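PDB 6R5N: periplasmic beta-glucosidase from Pseudomonas aeruginosa, which probably hydrolyses terminal, non-reducing beta-D-glucosyl residues, releasing beta-D-glucose, as a glycoside hydrolase family 3 enzyme of the periplasm. Local coordinates for residues G136-G141 with G520-L525. Numbering follows the deposited sequence. Where two conformers were deposited one is given.
Sequences GRVSEG and GRPLSL. With NOJ (1-deoxynojirimycin), chain D.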
# COMPACT_ATOMS: atom_id res chain seq x y z
N GLY A 136 -5.22 8.24 10.26
CA GLY A 136 -6.02 8.77 11.38
C GLY A 136 -7.18 9.63 10.93
O GLY A 136 -8.12 9.78 11.70
N ARG A 137 -7.15 10.17 9.71
CA ARG A 137 -8.20 11.09 9.21
C ARG A 137 -9.32 10.35 8.47
O ARG A 137 -10.19 11.03 7.91
CB ARG A 137 -7.53 12.14 8.34
CG ARG A 137 -6.37 12.81 9.05
CD ARG A 137 -5.94 14.12 8.44
NE ARG A 137 -6.98 15.12 8.62
CZ ARG A 137 -6.81 16.42 8.53
NH1 ARG A 137 -5.63 16.92 8.25
NH2 ARG A 137 -7.84 17.21 8.71
N VAL A 138 -9.33 9.02 8.48
CA VAL A 138 -10.45 8.22 7.92
C VAL A 138 -11.77 8.62 8.61
O VAL A 138 -12.82 8.60 7.94
CB VAL A 138 -10.11 6.73 8.10
CG1 VAL A 138 -11.31 5.85 7.92
CG2 VAL A 138 -9.00 6.33 7.11
N SER A 139 -11.72 8.98 9.89
CA SER A 139 -12.92 9.38 10.67
C SER A 139 -13.64 10.55 9.98
O SER A 139 -14.87 10.65 10.10
CB SER A 139 -12.55 9.70 12.09
OG SER A 139 -11.98 10.99 12.16
N GLU A 140 -12.89 11.42 9.30
CA GLU A 140 -13.41 12.71 8.75
C GLU A 140 -14.08 12.54 7.37
O GLU A 140 -14.73 13.51 6.94
CB GLU A 140 -12.28 13.69 8.55
CG GLU A 140 -11.63 14.08 9.83
CD GLU A 140 -10.30 14.77 9.61
OE1 GLU A 140 -10.26 15.77 8.82
OE2 GLU A 140 -9.30 14.30 10.19
N GLY A 141 -13.91 11.39 6.72
CA GLY A 141 -14.47 11.17 5.37
C GLY A 141 -15.73 10.33 5.44
O GLY A 141 -16.20 10.10 6.57
N GLY A 520 -12.57 5.64 15.32
CA GLY A 520 -12.62 6.59 14.19
C GLY A 520 -12.16 5.97 12.90
O GLY A 520 -12.01 6.70 11.90
N ARG A 521 -11.89 4.67 12.91
CA ARG A 521 -11.37 3.95 11.73
C ARG A 521 -11.87 2.51 11.81
O ARG A 521 -12.17 2.00 12.88
CB ARG A 521 -9.83 3.97 11.70
CG ARG A 521 -9.20 3.41 12.97
CD ARG A 521 -7.79 2.93 12.83
NE ARG A 521 -6.88 3.98 12.44
CZ ARG A 521 -6.42 4.93 13.24
NH1 ARG A 521 -5.58 5.83 12.75
NH2 ARG A 521 -6.78 4.99 14.51
N PRO A 522 -11.90 1.80 10.67
CA PRO A 522 -12.11 0.36 10.70
C PRO A 522 -11.11 -0.28 11.68
O PRO A 522 -9.96 0.13 11.73
CB PRO A 522 -11.88 -0.06 9.26
CG PRO A 522 -12.19 1.21 8.44
CD PRO A 522 -11.71 2.34 9.32
N LEU A 523 -11.59 -1.24 12.47
CA LEU A 523 -10.76 -2.04 13.39
C LEU A 523 -10.72 -3.49 12.91
O LEU A 523 -11.68 -3.94 12.22
CB LEU A 523 -11.35 -1.98 14.80
CG LEU A 523 -11.38 -0.63 15.48
CD1 LEU A 523 -12.09 -0.77 16.83
CD2 LEU A 523 -9.99 -0.07 15.66
N SER A 524 -9.66 -4.19 13.29
CA SER A 524 -9.54 -5.66 13.08
C SER A 524 -10.18 -6.35 14.29
O SER A 524 -9.71 -6.16 15.43
CB SER A 524 -8.13 -6.13 12.79
OG SER A 524 -7.28 -6.00 13.89
N LEU A 525 -11.26 -7.09 14.03
CA LEU A 525 -12.13 -7.61 15.10
C LEU A 525 -12.30 -9.13 15.00
O LEU A 525 -13.37 -9.59 15.37
CB LEU A 525 -13.47 -6.87 14.98
CG LEU A 525 -13.41 -5.36 15.29
CD1 LEU A 525 -14.71 -4.71 14.85
CD2 LEU A 525 -13.16 -5.10 16.78
C1 NOJ D . -4.90 21.23 9.22
C2 NOJ D . -5.85 20.27 8.50
O2 NOJ D . -5.07 19.53 7.61
C3 NOJ D . -7.15 20.87 7.93
O3 NOJ D . -8.09 19.81 7.84
C4 NOJ D . -7.63 22.10 8.76
O4 NOJ D . -8.75 22.66 8.10
C5 NOJ D . -6.52 23.17 8.94
N5 NOJ D . -5.26 22.61 9.45
C6 NOJ D . -6.90 24.31 9.91
O6 NOJ D . -7.48 23.89 11.14
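V138 and P522 form the apolar part of this buried contact: they meet tip to tip, V138 CG1 lying 3.8 Å from P522 CD. Standing anti to the backbone N (chi1 164°), CG1 is the branch that reaches the proline ring. Beside this pair the backbones come close, with S139 and G520 CA atoms 4.5 Å apart. The G520 carbonyl oxygen sits 3.1 Å from S139 CB; S139 N is equally near, but its angle is too poor for a hydrogen bond.

The polar side belongs to R521, whose chain bends at chi3 and brings NH1 within 3.3 Å of G136 CA, which lies obliquely to the guanidinium plane. Its grip on the N-terminal domain runs through carbonyls just before the turn: NE donates to A133 O and NH1 to R134 O. NH2 makes a salt bridge to E479, whose OE1 accepts a hydrogen bond from G520 N.

On the far side of the turn, R137 and E140 point away from 520-525. R137 holds E140 side-on, NE to OE2 and NH2 to OE1 (2.8 Å, on the syn lone pair), which limits rotation of the guanidinium. Its outer nitrogens are thereby presented to 1-deoxynojirimycin, NH1 binding O2 at 2.7 Å and NH2 binding O3; Y181 OH also bonds NH1. D79, H177, K176 and D255 hold the inhibitor too. The loop 136-141 thus backs onto the family 3 C-terminal (alpha/beta) domain while its R137 lines the sugar pocket of the TIM-barrel-like domain, an interdomain seam characteristic of family 3 glycosidases.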